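PDB 3F4W: putative hexulose 6 phosphate synthase from Salmonella typhimurium, which adopts the closed eight-stranded TIM-barrel fold of the HUMPS family, although its exact function remains only putatively assigned. Local coordinates for residues Lys145-Leu150 with Ala177-Asp182; Leu90-Cys95 with Arg121-Ala126. One frame throughout, in Å; residues are numbered along the deposited sequence.

Contact 1 (Lys145-Leu150 with Ala177-Asp182); sequences KPIDDL and ALLGPD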
ATOM      1  N   LYS A 145      11.811  -0.933  17.811  1.00 19.49           N
ATOM      2  CA  LYS A 145      12.157  -2.279  17.370  1.00 18.94           C
ATOM      3  C   LYS A 145      10.975  -3.232  17.534  1.00 19.71           C
ATOM      4  O   LYS A 145      10.082  -2.983  18.339  1.00 18.52           O
ATOM      5  CB  LYS A 145      13.400  -2.789  18.103  1.00 19.54           C
ATOM      6  CG  LYS A 145      13.313  -2.731  19.612  1.00 26.06           C
ATOM      7  CD  LYS A 145      14.666  -3.047  20.247  1.00 36.16           C
ATOM      8  CE  LYS A 145      14.548  -3.243  21.757  1.00 39.66           C
ATOM      9  NZ  LYS A 145      15.845  -3.654  22.371  1.00 42.05           N
ATOM     10  N   PRO A 146      10.967  -4.328  16.758  1.00 18.62           N
ATOM     11  CA  PRO A 146       9.816  -5.238  16.682  1.00 19.93           C
ATOM     12  C   PRO A 146       9.722  -6.248  17.822  1.00 20.67           C
ATOM     13  O   PRO A 146       8.678  -6.879  17.970  1.00 21.36           O
ATOM     14  CB  PRO A 146      10.052  -6.002  15.372  1.00 17.77           C
ATOM     15  CG  PRO A 146      11.305  -5.439  14.769  1.00 22.32           C
ATOM     16  CD  PRO A 146      12.042  -4.727  15.839  1.00 16.87           C
ATOM     17  N   ILE A 147      10.778  -6.405  18.612  1.00 18.63           N
ATOM     18  CA  ILE A 147      10.831  -7.519  19.558  1.00 19.72           C
ATOM     19  C   ILE A 147       9.670  -7.565  20.563  1.00 19.38           C
ATOM     20  O   ILE A 147       9.145  -8.643  20.851  1.00 17.91           O
ATOM     21  CB  ILE A 147      12.203  -7.616  20.271  1.00 22.94           C
ATOM     22  CG1 ILE A 147      12.441  -9.049  20.756  1.00 22.91           C
ATOM     23  CG2 ILE A 147      12.306  -6.597  21.399  1.00 22.94           C
ATOM     24  CD1 ILE A 147      13.900  -9.404  20.910  1.00 22.97           C
ATOM     25  N   ASP A 148       9.251  -6.413  21.080  1.00 19.27           N
ATOM     26  CA  ASP A 148       8.146  -6.400  22.034  1.00 22.55           C
ATOM     27  C   ASP A 148       6.878  -6.926  21.371  1.00 20.70           C
ATOM     28  O   ASP A 148       6.143  -7.715  21.963  1.00 20.49           O
ATOM     29  CB  ASP A 148       7.911  -5.004  22.620  1.00 23.76           C
ATOM     30  CG  ASP A 148       7.154  -5.042  23.946  1.00 30.88           C
ATOM     31  OD1 ASP A 148       6.726  -6.137  24.367  1.00 27.57           O
ATOM     32  OD2 ASP A 148       6.994  -3.977  24.575  1.00 38.21           O
ATOM     33  N   ASP A 149       6.632  -6.499  20.135  1.00 16.38           N
ATOM     34  CA  ASP A 149       5.473  -6.986  19.390  1.00 17.07           C
ATOM     35  C   ASP A 149       5.584  -8.480  19.078  1.00 14.56           C
ATOM     36  O   ASP A 149       4.585  -9.194  19.086  1.00 17.22           O
ATOM     37  CB  ASP A 149       5.255  -6.170  18.108  1.00 17.14           C
ATOM     38  CG  ASP A 149       4.603  -4.819  18.378  1.00 19.80           C
ATOM     39  OD1 ASP A 149       4.150  -4.585  19.519  1.00 23.88           O
ATOM     40  OD2 ASP A 149       4.536  -3.993  17.445  1.00 25.81           O
ATOM     41  N   LEU A 150       6.799  -8.955  18.812  1.00 13.81           N
ATOM     42  CA  LEU A 150       6.999 -10.376  18.545  1.00 14.48           C
ATOM     43  C   LEU A 150       6.679 -11.212  19.784  1.00 15.26           C
ATOM     44  O   LEU A 150       6.093 -12.290  19.682  1.00 14.90           O
ATOM     45  CB  LEU A 150       8.429 -10.661  18.075  1.00 14.63           C
ATOM     46  CG  LEU A 150       8.733 -12.127  17.749  1.00 15.34           C
ATOM     47  CD1 LEU A 150       7.779 -12.652  16.686  1.00 16.31           C
ATOM     48  CD2 LEU A 150      10.169 -12.298  17.294  1.00 14.31           C
ATOM     49  N   ALA A 177      15.925 -15.006  16.889  1.00 18.15           N
ATOM     50  CA  ALA A 177      15.960 -16.424  16.569  1.00 19.03           C
ATOM     51  C   ALA A 177      15.591 -17.259  17.790  1.00 21.11           C
ATOM     52  O   ALA A 177      14.857 -18.243  17.682  1.00 20.07           O
ATOM     53  CB  ALA A 177      17.337 -16.817  16.052  1.00 20.51           C
ATOM     54  N   LEU A 178      16.100 -16.853  18.948  1.00 17.95           N
ATOM     55  CA  LEU A 178      15.840 -17.559  20.203  1.00 19.21           C
ATOM     56  C   LEU A 178      14.357 -17.680  20.517  1.00 20.84           C
ATOM     57  O   LEU A 178      13.941 -18.606  21.212  1.00 22.00           O
ATOM     58  CB  LEU A 178      16.549 -16.869  21.371  1.00 20.06           C
ATOM     59  CG  LEU A 178      18.046 -17.149  21.525  1.00 23.25           C
ATOM     60  CD1 LEU A 178      18.711 -16.108  22.413  1.00 21.19           C
ATOM     61  CD2 LEU A 178      18.271 -18.554  22.068  1.00 31.31           C
ATOM     62  N   LEU A 179      13.561 -16.744  20.010  1.00 20.99           N
ATOM     63  CA  LEU A 179      12.127 -16.747  20.276  1.00 21.36           C
ATOM     64  C   LEU A 179      11.394 -17.709  19.348  1.00 21.45           C
ATOM     65  O   LEU A 179      10.261 -18.110  19.616  1.00 24.22           O
ATOM     66  CB  LEU A 179      11.553 -15.334  20.154  1.00 20.36           C
ATOM     67  CG  LEU A 179      12.052 -14.351  21.214  1.00 20.64           C
ATOM     68  CD1 LEU A 179      11.591 -12.930  20.925  1.00 19.25           C
ATOM     69  CD2 LEU A 179      11.594 -14.793  22.594  1.00 23.03           C
ATOM     70  N   GLY A 180      12.044 -18.071  18.248  1.00 23.73           N
ATOM     71  CA  GLY A 180      11.519 -19.080  17.351  1.00 21.99           C
ATOM     72  C   GLY A 180      10.458 -18.636  16.360  1.00 22.80           C
ATOM     73  O   GLY A 180       9.433 -19.306  16.209  1.00 21.25           O
ATOM     74  N   PRO A 181      10.694 -17.511  15.664  1.00 18.11           N
ATOM     75  CA  PRO A 181       9.792 -17.165  14.562  1.00 17.81           C
ATOM     76  C   PRO A 181       9.999 -18.164  13.431  1.00 17.76           C
ATOM     77  O   PRO A 181      11.010 -18.864  13.423  1.00 20.73           O
ATOM     78  CB  PRO A 181      10.283 -15.782  14.113  1.00 17.22           C
ATOM     79  CG  PRO A 181      11.403 -15.398  15.059  1.00 24.12           C
ATOM     80  CD  PRO A 181      11.883 -16.647  15.698  1.00 18.67           C
ATOM     81  N   ASP A 182       9.066 -18.227  12.490  1.00 18.31           N
ATOM     82  CA  ASP A 182       9.221 -19.100  11.332  1.00 22.68           C
ATOM     83  C   ASP A 182      10.022 -18.413  10.231  1.00 22.14           C
ATOM     84  O   ASP A 182      10.749 -19.062   9.476  1.00 20.86           O
ATOM     85  CB  ASP A 182       7.854 -19.548  10.819  1.00 18.64           C
ATOM     86  CG  ASP A 182       7.078 -20.321  11.858  1.00 22.92           C
ATOM     87  OD1 ASP A 182       7.398 -21.508  12.075  1.00 28.35           O
ATOM     88  OD2 ASP A 182       6.147 -19.745  12.463  1.00 22.68           O
TER

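Contact 2 (Leu90-Cys95 with Arg121-Ala126); sequences LTIQSC and RLLEEA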
ATOM      1  N   LEU A  90     -12.721  -8.164   5.198  1.00 14.24           N
ATOM      2  CA  LEU A  90     -13.180  -8.446   3.837  1.00 15.29           C
ATOM      3  C   LEU A  90     -12.007  -8.513   2.865  1.00 15.26           C
ATOM      4  O   LEU A  90     -11.920  -9.414   2.030  1.00 16.11           O
ATOM      5  CB  LEU A  90     -14.137  -7.343   3.369  1.00 15.45           C
ATOM      6  CG  LEU A  90     -15.651  -7.490   3.549  1.00 22.97           C
ATOM      7  CD1 LEU A  90     -15.993  -8.533   4.580  1.00 20.95           C
ATOM      8  CD2 LEU A  90     -16.287  -6.138   3.884  1.00 18.76           C
ATOM      9  N   THR A  91     -11.116  -7.533   2.970  1.00 15.74           N
ATOM     10  CA  THR A  91      -9.951  -7.452   2.099  1.00 16.52           C
ATOM     11  C   THR A  91      -8.963  -8.579   2.386  1.00 15.13           C
ATOM     12  O   THR A  91      -8.426  -9.197   1.470  1.00 16.17           O
ATOM     13  CB  THR A  91      -9.256  -6.082   2.238  1.00 16.22           C
ATOM     14  OG1 THR A  91     -10.141  -5.055   1.778  1.00 13.97           O
ATOM     15  CG2 THR A  91      -7.976  -6.034   1.426  1.00 13.93           C
ATOM     16  N   ILE A  92      -8.727  -8.853   3.663  1.00 15.69           N
ATOM     17  CA  ILE A  92      -7.829  -9.938   4.025  1.00 16.91           C
ATOM     18  C   ILE A  92      -8.356 -11.253   3.467  1.00 16.26           C
ATOM     19  O   ILE A  92      -7.603 -12.049   2.910  1.00 14.75           O
ATOM     20  CB  ILE A  92      -7.629 -10.020   5.543  1.00 17.67           C
ATOM     21  CG1 ILE A  92      -6.732  -8.864   5.995  1.00 20.84           C
ATOM     22  CG2 ILE A  92      -7.029 -11.366   5.934  1.00 19.29           C
ATOM     23  CD1 ILE A  92      -6.581  -8.739   7.480  1.00 20.67           C
ATOM     24  N   GLN A  93      -9.660 -11.458   3.586  1.00 12.78           N
ATOM     25  CA  GLN A  93     -10.282 -12.683   3.098  1.00 15.48           C
ATOM     26  C   GLN A  93     -10.250 -12.808   1.569  1.00 15.83           C
ATOM     27  O   GLN A  93     -10.137 -13.913   1.040  1.00 14.44           O
ATOM     28  CB  GLN A  93     -11.716 -12.795   3.629  1.00 14.63           C
ATOM     29  CG  GLN A  93     -11.782 -12.955   5.140  1.00 17.36           C
ATOM     30  CD  GLN A  93     -13.175 -13.271   5.643  1.00 19.77           C
ATOM     31  OE1 GLN A  93     -13.368 -14.203   6.432  1.00 22.35           O
ATOM     32  NE2 GLN A  93     -14.156 -12.498   5.194  1.00 15.90           N
ATOM     33  N   SER A  94     -10.352 -11.680   0.867  1.00 16.53           N
ATOM     34  CA  SER A  94     -10.279 -11.674  -0.595  1.00 16.47           C
ATOM     35  C   SER A  94      -8.885 -12.059  -1.057  1.00 18.03           C
ATOM     36  O   SER A  94      -8.727 -12.833  -2.001  1.00 16.22           O
ATOM     37  CB  SER A  94     -10.624 -10.293  -1.160  1.00 19.36           C
ATOM     38  OG  SER A  94     -12.015 -10.044  -1.085  1.00 29.52           O
ATOM     39  N   CYS A  95      -7.874 -11.505  -0.389  1.00 15.27           N
ATOM     40  CA  CYS A  95      -6.488 -11.850  -0.685  1.00 15.39           C
ATOM     41  C   CYS A  95      -6.258 -13.343  -0.489  1.00 15.01           C
ATOM     42  O   CYS A  95      -5.694 -14.008  -1.356  1.00 16.34           O
ATOM     43  CB  CYS A  95      -5.526 -11.051   0.198  1.00 16.82           C
ATOM     44  SG  CYS A  95      -5.545  -9.272  -0.113  1.00 18.68           S
ATOM     45  N   ARG A 121      -6.455 -12.517  17.279  1.00 16.57           N
ATOM     46  CA  ARG A 121      -7.562 -13.441  17.505  1.00 19.10           C
ATOM     47  C   ARG A 121      -8.552 -13.340  16.356  1.00 19.99           C
ATOM     48  O   ARG A 121      -9.018 -14.345  15.822  1.00 20.20           O
ATOM     49  CB  ARG A 121      -8.290 -13.132  18.816  1.00 21.90           C
ATOM     50  CG  ARG A 121      -7.432 -13.162  20.067  1.00 23.36           C
ATOM     51  CD  ARG A 121      -8.283 -12.873  21.309  1.00 24.41           C
ATOM     52  NE  ARG A 121      -7.469 -12.445  22.442  1.00 29.21           N
ATOM     53  CZ  ARG A 121      -7.472 -11.214  22.942  1.00 30.68           C
ATOM     54  NH1 ARG A 121      -8.259 -10.282  22.424  1.00 28.84           N
ATOM     55  NH2 ARG A 121      -6.694 -10.915  23.969  1.00 37.06           N
ATOM     56  N   LEU A 122      -8.867 -12.106  15.984  1.00 18.19           N
ATOM     57  CA  LEU A 122      -9.837 -11.839  14.937  1.00 21.38           C
ATOM     58  C   LEU A 122      -9.373 -12.405  13.597  1.00 18.21           C
ATOM     59  O   LEU A 122     -10.145 -13.038  12.879  1.00 19.51           O
ATOM     60  CB  LEU A 122     -10.073 -10.332  14.831  1.00 20.98           C
ATOM     61  CG  LEU A 122     -11.280  -9.844  14.034  1.00 26.18           C
ATOM     62  CD1 LEU A 122     -11.597  -8.396  14.381  1.00 32.42           C
ATOM     63  CD2 LEU A 122     -11.005  -9.985  12.564  1.00 29.11           C
ATOM     64  N   LEU A 123      -8.107 -12.176  13.267  1.00 14.69           N
ATOM     65  CA  LEU A 123      -7.583 -12.558  11.959  1.00 16.37           C
ATOM     66  C   LEU A 123      -7.443 -14.065  11.807  1.00 16.55           C
ATOM     67  O   LEU A 123      -7.737 -14.624  10.748  1.00 16.53           O
ATOM     68  CB  LEU A 123      -6.244 -11.871  11.693  1.00 16.69           C
ATOM     69  CG  LEU A 123      -6.324 -10.346  11.655  1.00 19.55           C
ATOM     70  CD1 LEU A 123      -4.950  -9.743  11.416  1.00 18.70           C
ATOM     71  CD2 LEU A 123      -7.325  -9.884  10.598  1.00 20.69           C
ATOM     72  N   GLU A 124      -6.996 -14.726  12.868  1.00 17.62           N
ATOM     73  CA  GLU A 124      -6.847 -16.173  12.833  1.00 14.88           C
ATOM     74  C   GLU A 124      -8.191 -16.867  12.658  1.00 18.94           C
ATOM     75  O   GLU A 124      -8.312 -17.815  11.885  1.00 18.11           O
ATOM     76  CB  GLU A 124      -6.146 -16.680  14.092  1.00 19.21           C
ATOM     77  CG  GLU A 124      -4.649 -16.426  14.093  1.00 20.22           C
ATOM     78  CD  GLU A 124      -3.906 -17.353  15.031  1.00 23.70           C
ATOM     79  OE1 GLU A 124      -3.368 -18.379  14.555  1.00 23.21           O
ATOM     80  OE2 GLU A 124      -3.869 -17.064  16.244  1.00 23.35           O
ATOM     81  N   GLU A 125      -9.205 -16.394  13.374  1.00 25.16           N
ATOM     82  CA  GLU A 125     -10.523 -17.001  13.257  1.00 31.26           C
ATOM     83  C   GLU A 125     -11.156 -16.654  11.910  1.00 28.21           C
ATOM     84  O   GLU A 125     -12.119 -17.289  11.482  1.00 30.27           O
ATOM     85  CB  GLU A 125     -11.425 -16.596  14.426  1.00 32.68           C
ATOM     86  CG  GLU A 125     -11.791 -15.130  14.460  1.00 40.25           C
ATOM     87  CD  GLU A 125     -12.562 -14.751  15.717  1.00 48.56           C
ATOM     88  OE1 GLU A 125     -12.188 -15.230  16.813  1.00 50.24           O
ATOM     89  OE2 GLU A 125     -13.540 -13.976  15.608  1.00 51.61           O
ATOM     90  N   ALA A 126     -10.592 -15.656  11.235  1.00 18.05           N
ATOM     91  CA  ALA A 126     -11.060 -15.268   9.906  1.00 17.58           C
ATOM     92  C   ALA A 126     -10.344 -16.045   8.802  1.00 18.66           C
ATOM     93  O   ALA A 126     -10.734 -15.979   7.636  1.00 18.96           O
ATOM     94  CB  ALA A 126     -10.895 -13.767   9.695  1.00 20.64           C
TER

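Contact 1 (Lys145-Leu150 with Ala177-Asp182)
Leu150 and Leu179 make most of this contact, with Pro181 and Ile147 flanking them. The two leucine side chains run past each other in opposite directions, and Leu150 CD2 lies 4.0 Å from Leu179 CD1. The same methyl is also 4.0 Å from Pro181 CG, and these two side chains cross at about a right angle. Leu179 CD1 and Pro181 CG are themselves 6.4 Å apart, so Leu150 CD2 bridges them without lying on the line between them. Its place follows from a CG turned opposite the backbone N (chi1 -179°), which carries the branch out from the helix. On the outer side, Ile147 meets the same Leu179 methyl, CG1 to CD1 at 4.0 Å, again nearly perpendicular, so CD1 rests on two residues one helical turn apart.

The partner backbone is shaped by a type I turn, closed by Gly180 N bonding to Ala177 O at 2.9 Å. Gly180 then leaves helical geometry with positive phi (81°), and the chain bends so that both Leu179 and Pro181 face helix 147-156. Burial is uneven: Leu150 also packs inward on Ile162 and Val133 of the barrel strands and on Tyr176 of helix 173-177, and Pro181 on Val164, whereas Leu179 remains largely solvent-exposed. This is purely apolar packing of the outer layer of a TIM barrel, joining helix 147-156, which precedes strand 161-165, to the loop that leads into strand 183-186.

Contact 2 (Leu90-Cys95 with Arg121-Ala126)
Two neighbouring helices of the barrel's outer layer meet here, 89-102 through Ile92 and Gln93 and 116-126 through Leu123 and Ala126. The backbones are close: the CA atoms of Ile92 and Leu123 are 8.4 Å apart, and those of Gln93 and Ala126 7.3 Å, values that suit a small residue at the second pairing.

The buried part is a meeting of methyls. Ile92 CD1 comes within 3.4 Å of Leu123 CD2, closer than methyl carbons usually approach, so the exact spacing is doubtful, although the two methyls clearly meet. The two side chains cross at about a right angle. Ile92 starts out toward the other helix and its CD1 extends the chain further (chi2 174°), whereas Leu123 leaves its backbone at a slant and comes across with one methyl. Behind them, Ile92 rests on Val83 and Leu123 on Val108, so the pair sits over strands 80-84 and 105-109.

Nearer the surface, Gln93 stretches its side chain across the C-terminal part of helix 116-126. Its CG lies 4.1 Å from Ala126 O, while the Ala126 methyl faces the partner helix. Ala126 N makes two weak bonds, to Leu122 O and Leu123 O, each 3.1 Å. Thr91 turns to the dimer interface, where its OG1 bonds to Asp138 OD2 of the second subunit. Side-by-side packing of helices from successive beta-alpha units around a parallel barrel is the pattern of the TIM-barrel fold.

In the fold
The two contacts lie at separate places on the helical shell of one TIM barrel, their centres 22 Å apart and their nearest atoms about 10 Å. They come in series along the chain: contact 2 is complete before contact 1 begins. Contact 2 joins the helices that follow strands 80-84 and 105-109; contact 1 involves helix 147-156, between strands 130-134 and 161-165, and the loop leading into strand 183-186. They share no helix, but all their elements belong to the same closed parallel sheet and its covering. Segment 90-95 of contact 2 also reaches the second subunit, through Leu90 and Thr91, whereas no other chain of the assembly touches the segments of contact 1. Both join neighbouring elements of the shell, contact 2 with a polar rim at Gln93.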